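Local coordinates for ABC transporter binding protein AcbH (Actinoplanes, PDB 3OO8) that binds beta-D-galactopyranose, with an exclusive preference for that sugar, as the extracellular solute receptor of an ABC transporter, at residues I387-D392 and P396-T401; E157-W162 and I166-K171; F281-A286 and V358-K363. The protein carries 2 engineered substitutions. All blocks are in the same frame, centred on the assembly; numbering follows the deposited sequence.

Contact 1 (I387-D392 and P396-T401); sequences IQQFID and PETIAT
Thr-398 sets its methyl against the backbone of the preceding helix: CG2 lies 3.7 Å from Phe-390 CA and 3.8 Å from Gln-389 O. Its chi1 of -62° puts CG2 anti to the backbone N and facing across, while OG1 turns back along its own chain, where it is hydrogen-bonded to Gln-393 O and Thr-395 OG1. The two helix pieces run almost exactly antiparallel, at 173°, with axes 9.4 Å apart at closest approach. Beside the threonine lies the tight part. The side chains of Phe-390 and Ile-399 run side by side in the same direction, and Phe-390 CE1 comes within 3.7 Å of Ile-399 CG1, with Phe-390 CD1 a little farther from the same carbon. Helix 220-232 closes over this flank: Phe-226 and Trp-229 meet the Phe-390 ring, and Phe-226 also touches Ile-399. The other flank is looser and partly exposed. There the extended Gln-389 side chain lies across Thr-401, and its NE2 comes only to 4.1 Å from Thr-401 CG2. Contact across this helical hairpin is therefore apolar packing, with the threonine methyl on helix backbone, the phenylalanine ring on the isoleucine chain, and the threonine's polar end satisfied beside the turn.

Contact 2 (E157-W162 and I166-K171); sequences EVPASW and IALARK
Trp-162 O accepts the backbone N-H of Ile-166 at 2.9 Å, a fairly straight bond (158° at the hydrogen) and one of the first i to i+4 bonds of helix 162-174. The same pair meets again through its side chains. With CG anti to its backbone N (chi1 179°), the Trp-162 indole swings round beside the next turn, and Ile-166 CG1 sits over one face of it, 3.5 Å above the plane and displaced from the ring centre. From CG1 to the centroid of the five-membered ring is 3.8 Å, a CH-pi contact, and the terminal CD1 continues above the CE2-CZ2 side of the indole, 3.8 Å from Trp-162 CZ2. The indole N-H bonds to Glu-231 of helix 220-232, a bond that should hold the indole in this rotation, while Gln-228 and Leu-232 of that helix touch the indole. Farther along, Leu-168 reaches back to the incoming loop. Its CD2 lies 4.0 Å from Pro-159 CG, the two side chains roughly perpendicular, and 3.8 Å from Glu-157 O. The proline is buried, also touching Phe-165 and, on strand 279-282, Phe-282. Ser-161 is the N-cap: its OG accepts the backbone N-H of Ala-164. Together these make a serine-capped helix N-terminus, with the loop that leads into it folded back along the first turns.

Contact 3 (F281-A286 and V358-K363); sequences FFVFPA and VAEIGK
Phe-281, the last but one residue of strand 279-282, offers ring atom CE1 to Glu-360 CG at 4.0 Å. The ring and the glutamate chain pass one another pointing opposite ways, with the ring and carboxylate planes 85° apart. Phe-282 turns its side chain to the other side, onto Val-158 and Pro-159. Val-283 meets the same glutamate at about a right angle: its CG1 lies 3.5 Å from Glu-360 OE1. The glutamate chain bends at chi2 (-59°), which lays its methylenes against Phe-281 and Val-283 and turns the carboxylate toward Lys-363. Lys-363 NZ forms a salt bridge with Glu-360 OE2 at 2.7 Å, approaching from the syn side but 32° out of the carboxylate plane. Were Glu-360 cut back to an alanine, Lys-363 would probably lose its anionic mate and a gap open beside the Phe-281 ring and Val-283 CG1. Beyond Val-283 the loop moves off, and the Phe-284 ring meets those of Phe-261, edge-to-face, and Phe-165, also touching helix 191-201. Helix 352-363 thus packs against the end of strand 279-282: Phe-281 also touches Lys-356 and Ser-357 of that helix and Val-143 of strand 134-147, on which Ile-361 rests as well.

Along the chain, contact 2 closes before contact 3 opens, and contact 1 follows near the C-terminus. Contacts 2 and 3, centres 16 Å apart, meet directly: Trp-162 N and Ala-286 O are 2.8 Å apart, probably hydrogen-bonded, which ties the loop after strand 279-282 to the start of helix 162-174. Contact 1 stands apart, its centre 26 Å from contact 2 and 29 Å from contact 3, yet contacts 1 and 2 both pack against helix 220-232. In this class 2 solute-binding fold, contact 3 joins a strand of the mixed sheet to helix 352-363, with the Val-283 side chain about 9 Å from that of galactose-binding Trp-142; contacts 1 and 2 probably serve the scaffold, away from the sugar.

Contact 1 (I387-D392 and P396-T401)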
loop_
_atom_site.group_PDB
_atom_site.type_symbol
_atom_site.label_atom_id
_atom_site.label_comp_id
_atom_site.label_asym_id
_atom_site.label_seq_id
_atom_site.Cartn_x
_atom_site.Cartn_y
_atom_site.Cartn_z
ATOM N N ILE A 387 -19.110 1.626 2.196
ATOM C CA ILE A 387 -18.643 0.514 3.008
ATOM C C ILE A 387 -19.078 0.671 4.456
ATOM O O ILE A 387 -19.397 -0.299 5.092
ATOM C CB ILE A 387 -17.139 0.242 2.807
ATOM C CG1 ILE A 387 -16.971 -0.419 1.434
ATOM C CG2 ILE A 387 -16.573 -0.611 3.936
ATOM C CD1 ILE A 387 -15.542 -0.515 0.942
ATOM N N GLN A 388 -19.159 1.913 4.932
ATOM C CA GLN A 388 -19.682 2.155 6.288
ATOM C C GLN A 388 -21.140 1.747 6.366
ATOM O O GLN A 388 -21.586 1.150 7.360
ATOM C CB GLN A 388 -19.517 3.615 6.690
ATOM C CG GLN A 388 -18.105 3.940 7.163
ATOM C CD GLN A 388 -17.881 5.407 7.375
ATOM O OE1 GLN A 388 -18.573 6.252 6.798
ATOM N NE2 GLN A 388 -16.898 5.729 8.200
ATOM N N GLN A 389 -21.871 2.015 5.290
ATOM C CA GLN A 389 -23.281 1.635 5.226
ATOM C C GLN A 389 -23.422 0.098 5.283
ATOM O O GLN A 389 -24.270 -0.438 6.008
ATOM C CB GLN A 389 -23.930 2.272 3.988
ATOM C CG GLN A 389 -25.431 2.070 3.897
ATOM C CD GLN A 389 -26.064 2.889 2.776
ATOM O OE1 GLN A 389 -25.372 3.593 2.029
ATOM N NE2 GLN A 389 -27.387 2.779 2.642
ATOM N N PHE A 390 -22.543 -0.620 4.582
ATOM C CA PHE A 390 -22.527 -2.077 4.647
ATOM C C PHE A 390 -22.225 -2.582 6.070
ATOM O O PHE A 390 -22.901 -3.463 6.601
ATOM C CB PHE A 390 -21.500 -2.672 3.664
ATOM C CG PHE A 390 -21.302 -4.149 3.846
ATOM C CD1 PHE A 390 -22.223 -5.069 3.342
ATOM C CD2 PHE A 390 -20.208 -4.638 4.562
ATOM C CE1 PHE A 390 -22.038 -6.453 3.526
ATOM C CE2 PHE A 390 -20.038 -6.009 4.761
ATOM C CZ PHE A 390 -20.937 -6.918 4.247
ATOM N N ILE A 391 -21.178 -2.034 6.682
ATOM C CA ILE A 391 -20.791 -2.394 8.034
ATOM C C ILE A 391 -21.960 -2.197 8.988
ATOM O O ILE A 391 -22.177 -3.053 9.834
ATOM C CB ILE A 391 -19.560 -1.602 8.489
ATOM C CG1 ILE A 391 -18.321 -2.089 7.717
ATOM C CG2 ILE A 391 -19.350 -1.715 10.022
ATOM C CD1 ILE A 391 -17.137 -1.151 7.770
ATOM N N ASP A 392 -22.699 -1.086 8.851
ATOM C CA ASP A 392 -23.877 -0.822 9.706
ATOM C C ASP A 392 -24.999 -1.860 9.574
ATOM O O ASP A 392 -25.730 -2.130 10.538
ATOM C CB ASP A 392 -24.467 0.546 9.357
ATOM C CG ASP A 392 -23.702 1.699 9.977
ATOM O OD1 ASP A 392 -23.017 1.481 10.996
ATOM O OD2 ASP A 392 -23.815 2.835 9.451
ATOM N N PRO A 396 -28.077 -8.757 2.340
ATOM C CA PRO A 396 -28.202 -8.759 0.888
ATOM C C PRO A 396 -28.778 -7.458 0.312
ATOM O O PRO A 396 -28.317 -7.003 -0.749
ATOM C CB PRO A 396 -29.122 -9.939 0.631
ATOM C CG PRO A 396 -28.713 -10.935 1.758
ATOM C CD PRO A 396 -28.552 -10.024 2.941
ATOM N N GLU A 397 -29.747 -6.858 0.998
ATOM C CA GLU A 397 -30.373 -5.644 0.464
ATOM C C GLU A 397 -29.384 -4.496 0.502
ATOM O O GLU A 397 -29.350 -3.669 -0.412
ATOM C CB GLU A 397 -31.669 -5.264 1.203
ATOM C CG GLU A 397 -32.387 -4.038 0.609
ATOM C CD GLU A 397 -32.766 -4.244 -0.866
ATOM O OE1 GLU A 397 -33.096 -5.394 -1.237
ATOM O OE2 GLU A 397 -32.711 -3.268 -1.657
ATOM N N THR A 398 -28.573 -4.451 1.554
ATOM C CA THR A 398 -27.614 -3.361 1.683
ATOM C C THR A 398 -26.550 -3.550 0.605
ATOM O O THR A 398 -26.105 -2.567 0.010
ATOM C CB THR A 398 -26.964 -3.315 3.055
ATOM O OG1 THR A 398 -27.970 -3.093 4.061
ATOM C CG2 THR A 398 -25.930 -2.199 3.117
ATOM N N ILE A 399 -26.172 -4.804 0.344
ATOM C CA ILE A 399 -25.214 -5.081 -0.729
ATOM C C ILE A 399 -25.747 -4.606 -2.067
ATOM O O ILE A 399 -25.018 -4.018 -2.845
ATOM C CB ILE A 399 -24.809 -6.558 -0.801
ATOM C CG1 ILE A 399 -24.110 -6.989 0.506
ATOM C CG2 ILE A 399 -23.966 -6.816 -2.082
ATOM C CD1 ILE A 399 -23.831 -8.523 0.625
ATOM N N ALA A 400 -27.022 -4.861 -2.347
ATOM C CA ALA A 400 -27.578 -4.389 -3.611
ATOM C C ALA A 400 -27.533 -2.861 -3.659
ATOM O O ALA A 400 -27.231 -2.289 -4.701
ATOM C CB ALA A 400 -28.999 -4.898 -3.783
ATOM N N THR A 401 -27.812 -2.208 -2.540
ATOM C CA THR A 401 -27.816 -0.744 -2.496
ATOM C C THR A 401 -26.410 -0.208 -2.762
ATOM O O THR A 401 -26.204 0.718 -3.565
ATOM C CB THR A 401 -28.311 -0.251 -1.140
ATOM O OG1 THR A 401 -29.655 -0.724 -0.958
ATOM C CG2 THR A 401 -28.297 1.268 -1.082
#

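Contact 2 (E157-W162 and I166-K171)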
loop_
_atom_site.group_PDB
_atom_site.type_symbol
_atom_site.label_atom_id
_atom_site.label_comp_id
_atom_site.label_asym_id
_atom_site.label_seq_id
_atom_site.Cartn_x
_atom_site.Cartn_y
_atom_site.Cartn_z
ATOM N N GLU A 157 -2.978 -21.592 16.233
ATOM C CA GLU A 157 -2.053 -21.790 15.105
ATOM C C GLU A 157 -2.344 -20.758 14.018
ATOM O O GLU A 157 -3.483 -20.342 13.821
ATOM C CB GLU A 157 -2.208 -23.198 14.513
ATOM C CG GLU A 157 -1.993 -24.334 15.507
ATOM C CD GLU A 157 -0.594 -24.366 16.105
ATOM O OE1 GLU A 157 0.366 -23.881 15.469
ATOM O OE2 GLU A 157 -0.439 -24.893 17.228
ATOM N N VAL A 158 -1.283 -20.314 13.347
ATOM C CA VAL A 158 -1.410 -19.403 12.200
ATOM C C VAL A 158 -2.191 -20.083 11.077
ATOM O O VAL A 158 -1.804 -21.162 10.618
ATOM C CB VAL A 158 -0.020 -18.951 11.704
ATOM C CG1 VAL A 158 -0.182 -18.222 10.358
ATOM C CG2 VAL A 158 0.646 -18.070 12.747
ATOM N N PRO A 159 -3.291 -19.452 10.619
ATOM C CA PRO A 159 -4.153 -20.083 9.618
ATOM C C PRO A 159 -3.701 -19.776 8.185
ATOM O O PRO A 159 -3.501 -18.605 7.823
ATOM C CB PRO A 159 -5.525 -19.475 9.917
ATOM C CG PRO A 159 -5.197 -18.093 10.431
ATOM C CD PRO A 159 -3.857 -18.183 11.122
ATOM N N ALA A 160 -3.523 -20.833 7.394
ATOM C CA ALA A 160 -3.187 -20.652 5.981
ATOM C C ALA A 160 -4.415 -20.473 5.103
ATOM O O ALA A 160 -4.310 -19.909 3.991
ATOM C CB ALA A 160 -2.369 -21.819 5.471
ATOM N N SER A 161 -5.545 -21.019 5.543
ATOM C CA SER A 161 -6.775 -21.021 4.763
ATOM C C SER A 161 -7.907 -20.285 5.450
ATOM O O SER A 161 -7.900 -20.123 6.673
ATOM C CB SER A 161 -7.245 -22.467 4.575
ATOM O OG SER A 161 -7.560 -23.009 5.857
ATOM N N TRP A 162 -8.910 -19.891 4.670
ATOM C CA TRP A 162 -10.097 -19.267 5.215
ATOM C C TRP A 162 -10.763 -20.209 6.209
ATOM O O TRP A 162 -11.213 -19.767 7.257
ATOM C CB TRP A 162 -11.074 -18.962 4.093
ATOM C CG TRP A 162 -12.363 -18.338 4.503
ATOM C CD1 TRP A 162 -13.576 -18.957 4.652
ATOM C CD2 TRP A 162 -12.589 -16.952 4.799
ATOM N NE1 TRP A 162 -14.530 -18.047 5.008
ATOM C CE2 TRP A 162 -13.959 -16.810 5.114
ATOM C CE3 TRP A 162 -11.765 -15.823 4.830
ATOM C CZ2 TRP A 162 -14.536 -15.583 5.444
ATOM C CZ3 TRP A 162 -12.334 -14.583 5.155
ATOM C CH2 TRP A 162 -13.716 -14.478 5.471
ATOM N N ILE A 166 -11.534 -19.029 10.051
ATOM C CA ILE A 166 -12.854 -18.919 10.633
ATOM C C ILE A 166 -12.869 -19.808 11.861
ATOM O O ILE A 166 -13.427 -19.426 12.899
ATOM C CB ILE A 166 -13.949 -19.258 9.629
ATOM C CG1 ILE A 166 -13.976 -18.193 8.529
ATOM C CG2 ILE A 166 -15.325 -19.402 10.314
ATOM C CD1 ILE A 166 -14.217 -16.768 9.014
ATOM N N ALA A 167 -12.235 -20.969 11.766
ATOM C CA ALA A 167 -12.214 -21.888 12.920
ATOM C C ALA A 167 -11.479 -21.234 14.103
ATOM O O ALA A 167 -11.889 -21.375 15.278
ATOM C CB ALA A 167 -11.558 -23.234 12.527
ATOM N N LEU A 168 -10.399 -20.521 13.795
ATOM C CA LEU A 168 -9.634 -19.791 14.811
ATOM C C LEU A 168 -10.445 -18.653 15.427
ATOM O O LEU A 168 -10.479 -18.471 16.658
ATOM C CB LEU A 168 -8.345 -19.256 14.202
ATOM C CG LEU A 168 -7.448 -18.374 15.067
ATOM C CD1 LEU A 168 -6.959 -19.129 16.322
ATOM C CD2 LEU A 168 -6.304 -17.855 14.242
ATOM N N ALA A 169 -11.117 -17.889 14.565
ATOM C CA ALA A 169 -11.990 -16.806 15.007
ATOM C C ALA A 169 -13.054 -17.363 15.946
ATOM O O ALA A 169 -13.345 -16.766 16.982
ATOM C CB ALA A 169 -12.649 -16.135 13.801
ATOM N N ARG A 170 -13.614 -18.509 15.574
ATOM C CA ARG A 170 -14.635 -19.149 16.395
ATOM C C ARG A 170 -14.070 -19.595 17.735
ATOM O O ARG A 170 -14.718 -19.400 18.772
ATOM C CB ARG A 170 -15.349 -20.275 15.643
ATOM C CG ARG A 170 -16.264 -19.739 14.548
ATOM C CD ARG A 170 -17.052 -20.832 13.821
ATOM N NE ARG A 170 -18.133 -21.407 14.630
ATOM C CZ ARG A 170 -19.333 -20.847 14.817
ATOM N NH1 ARG A 170 -19.635 -19.653 14.295
ATOM N NH2 ARG A 170 -20.242 -21.471 15.555
ATOM N N LYS A 171 -12.859 -20.143 17.718
ATOM C CA LYS A 171 -12.181 -20.579 18.949
ATOM C C LYS A 171 -11.941 -19.368 19.864
ATOM O O LYS A 171 -12.152 -19.423 21.106
ATOM C CB LYS A 171 -10.870 -21.271 18.597
ATOM C CG LYS A 171 -10.083 -21.826 19.784
ATOM C CD LYS A 171 -8.880 -22.634 19.291
ATOM C CE LYS A 171 -7.872 -22.948 20.404
ATOM N NZ LYS A 171 -8.414 -23.954 21.353
#

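Contact 3 (F281-A286 and V358-K363)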
loop_
_atom_site.group_PDB
_atom_site.type_symbol
_atom_site.label_atom_id
_atom_site.label_comp_id
_atom_site.label_asym_id
_atom_site.label_seq_id
_atom_site.Cartn_x
_atom_site.Cartn_y
_atom_site.Cartn_z
ATOM N N PHE A 281 2.877 -11.063 12.587
ATOM C CA PHE A 281 1.742 -11.024 11.665
ATOM C C PHE A 281 1.742 -12.211 10.753
ATOM O O PHE A 281 2.732 -12.950 10.669
ATOM C CB PHE A 281 1.722 -9.753 10.805
ATOM C CG PHE A 281 2.898 -9.616 9.853
ATOM C CD1 PHE A 281 2.848 -10.189 8.589
ATOM C CD2 PHE A 281 3.993 -8.812 10.192
ATOM C CE1 PHE A 281 3.899 -10.034 7.684
ATOM C CE2 PHE A 281 5.039 -8.640 9.296
ATOM C CZ PHE A 281 5.011 -9.243 8.053
ATOM N N PHE A 282 0.581 -12.457 10.157
ATOM C CA PHE A 282 0.484 -13.427 9.070
ATOM C C PHE A 282 -0.267 -12.791 7.912
ATOM O O PHE A 282 -1.027 -11.852 8.106
ATOM C CB PHE A 282 -0.110 -14.780 9.515
ATOM C CG PHE A 282 -1.497 -14.694 10.157
ATOM C CD1 PHE A 282 -2.630 -14.634 9.350
ATOM C CD2 PHE A 282 -1.652 -14.692 11.532
ATOM C CE1 PHE A 282 -3.884 -14.575 9.883
ATOM C CE2 PHE A 282 -2.919 -14.613 12.076
ATOM C CZ PHE A 282 -4.042 -14.562 11.247
ATOM N N VAL A 283 -0.002 -13.242 6.678
ATOM C CA VAL A 283 -0.770 -12.700 5.566
ATOM C C VAL A 283 -2.224 -13.166 5.609
ATOM O O VAL A 283 -2.551 -14.244 6.124
ATOM C CB VAL A 283 -0.101 -13.008 4.195
ATOM C CG1 VAL A 283 1.333 -12.553 4.257
ATOM C CG2 VAL A 283 -0.155 -14.499 3.827
ATOM N N PHE A 284 -3.113 -12.350 5.055
ATOM C CA PHE A 284 -4.516 -12.750 5.064
ATOM C C PHE A 284 -4.660 -14.134 4.433
ATOM O O PHE A 284 -4.049 -14.402 3.375
ATOM C CB PHE A 284 -5.350 -11.729 4.305
ATOM C CG PHE A 284 -6.831 -11.793 4.627
ATOM C CD1 PHE A 284 -7.352 -10.967 5.622
ATOM C CD2 PHE A 284 -7.689 -12.640 3.932
ATOM C CE1 PHE A 284 -8.713 -10.971 5.940
ATOM C CE2 PHE A 284 -9.059 -12.656 4.227
ATOM C CZ PHE A 284 -9.566 -11.840 5.244
ATOM N N PRO A 285 -5.446 -15.037 5.048
ATOM C CA PRO A 285 -5.522 -16.427 4.539
ATOM C C PRO A 285 -6.073 -16.578 3.121
ATOM O O PRO A 285 -6.733 -15.681 2.602
ATOM C CB PRO A 285 -6.442 -17.122 5.551
ATOM C CG PRO A 285 -6.144 -16.355 6.827
ATOM C CD PRO A 285 -6.160 -14.919 6.344
ATOM N N ALA A 286 -5.789 -17.727 2.511
ATOM C CA ALA A 286 -6.231 -18.019 1.142
ATOM C C ALA A 286 -7.723 -18.333 1.167
ATOM O O ALA A 286 -8.223 -19.006 2.105
ATOM C CB ALA A 286 -5.476 -19.199 0.618
ATOM N N VAL A 358 9.724 -7.742 4.382
ATOM C CA VAL A 358 10.512 -7.938 3.144
ATOM C C VAL A 358 10.219 -9.324 2.595
ATOM O O VAL A 358 10.035 -9.509 1.394
ATOM C CB VAL A 358 12.057 -7.867 3.466
ATOM C CG1 VAL A 358 12.934 -8.490 2.326
ATOM C CG2 VAL A 358 12.447 -6.437 3.742
ATOM N N ALA A 359 10.233 -10.317 3.478
ATOM C CA ALA A 359 10.012 -11.684 3.055
ATOM C C ALA A 359 8.615 -11.885 2.468
ATOM O O ALA A 359 8.471 -12.431 1.374
ATOM C CB ALA A 359 10.228 -12.626 4.228
ATOM N N GLU A 360 7.594 -11.383 3.168
ATOM C CA GLU A 360 6.217 -11.621 2.740
ATOM C C GLU A 360 5.831 -10.767 1.535
ATOM O O GLU A 360 5.171 -11.240 0.617
ATOM C CB GLU A 360 5.236 -11.438 3.900
ATOM C CG GLU A 360 5.448 -12.519 4.971
ATOM C CD GLU A 360 5.260 -13.926 4.432
ATOM O OE1 GLU A 360 4.391 -14.143 3.541
ATOM O OE2 GLU A 360 5.967 -14.831 4.925
ATOM N N ILE A 361 6.253 -9.504 1.504
ATOM C CA ILE A 361 6.010 -8.738 0.291
ATOM C C ILE A 361 6.741 -9.303 -0.941
ATOM O O ILE A 361 6.200 -9.340 -2.059
ATOM C CB ILE A 361 6.363 -7.249 0.487
ATOM C CG1 ILE A 361 5.480 -6.662 1.584
ATOM C CG2 ILE A 361 6.200 -6.512 -0.851
ATOM C CD1 ILE A 361 5.945 -5.242 2.057
ATOM N N GLY A 362 7.948 -9.804 -0.726
ATOM C CA GLY A 362 8.721 -10.366 -1.846
ATOM C C GLY A 362 8.148 -11.631 -2.468
ATOM O O GLY A 362 8.406 -11.921 -3.644
ATOM N N LYS A 363 7.360 -12.363 -1.696
ATOM C CA LYS A 363 6.691 -13.574 -2.204
ATOM C C LYS A 363 5.520 -13.253 -3.138
ATOM O O LYS A 363 5.158 -14.083 -3.982
ATOM C CB LYS A 363 6.188 -14.438 -1.033
ATOM C CG LYS A 363 7.275 -15.068 -0.200
ATOM C CD LYS A 363 6.590 -15.618 1.074
ATOM C CE LYS A 363 7.498 -16.377 1.939
ATOM N NZ LYS A 363 6.677 -16.775 3.124
#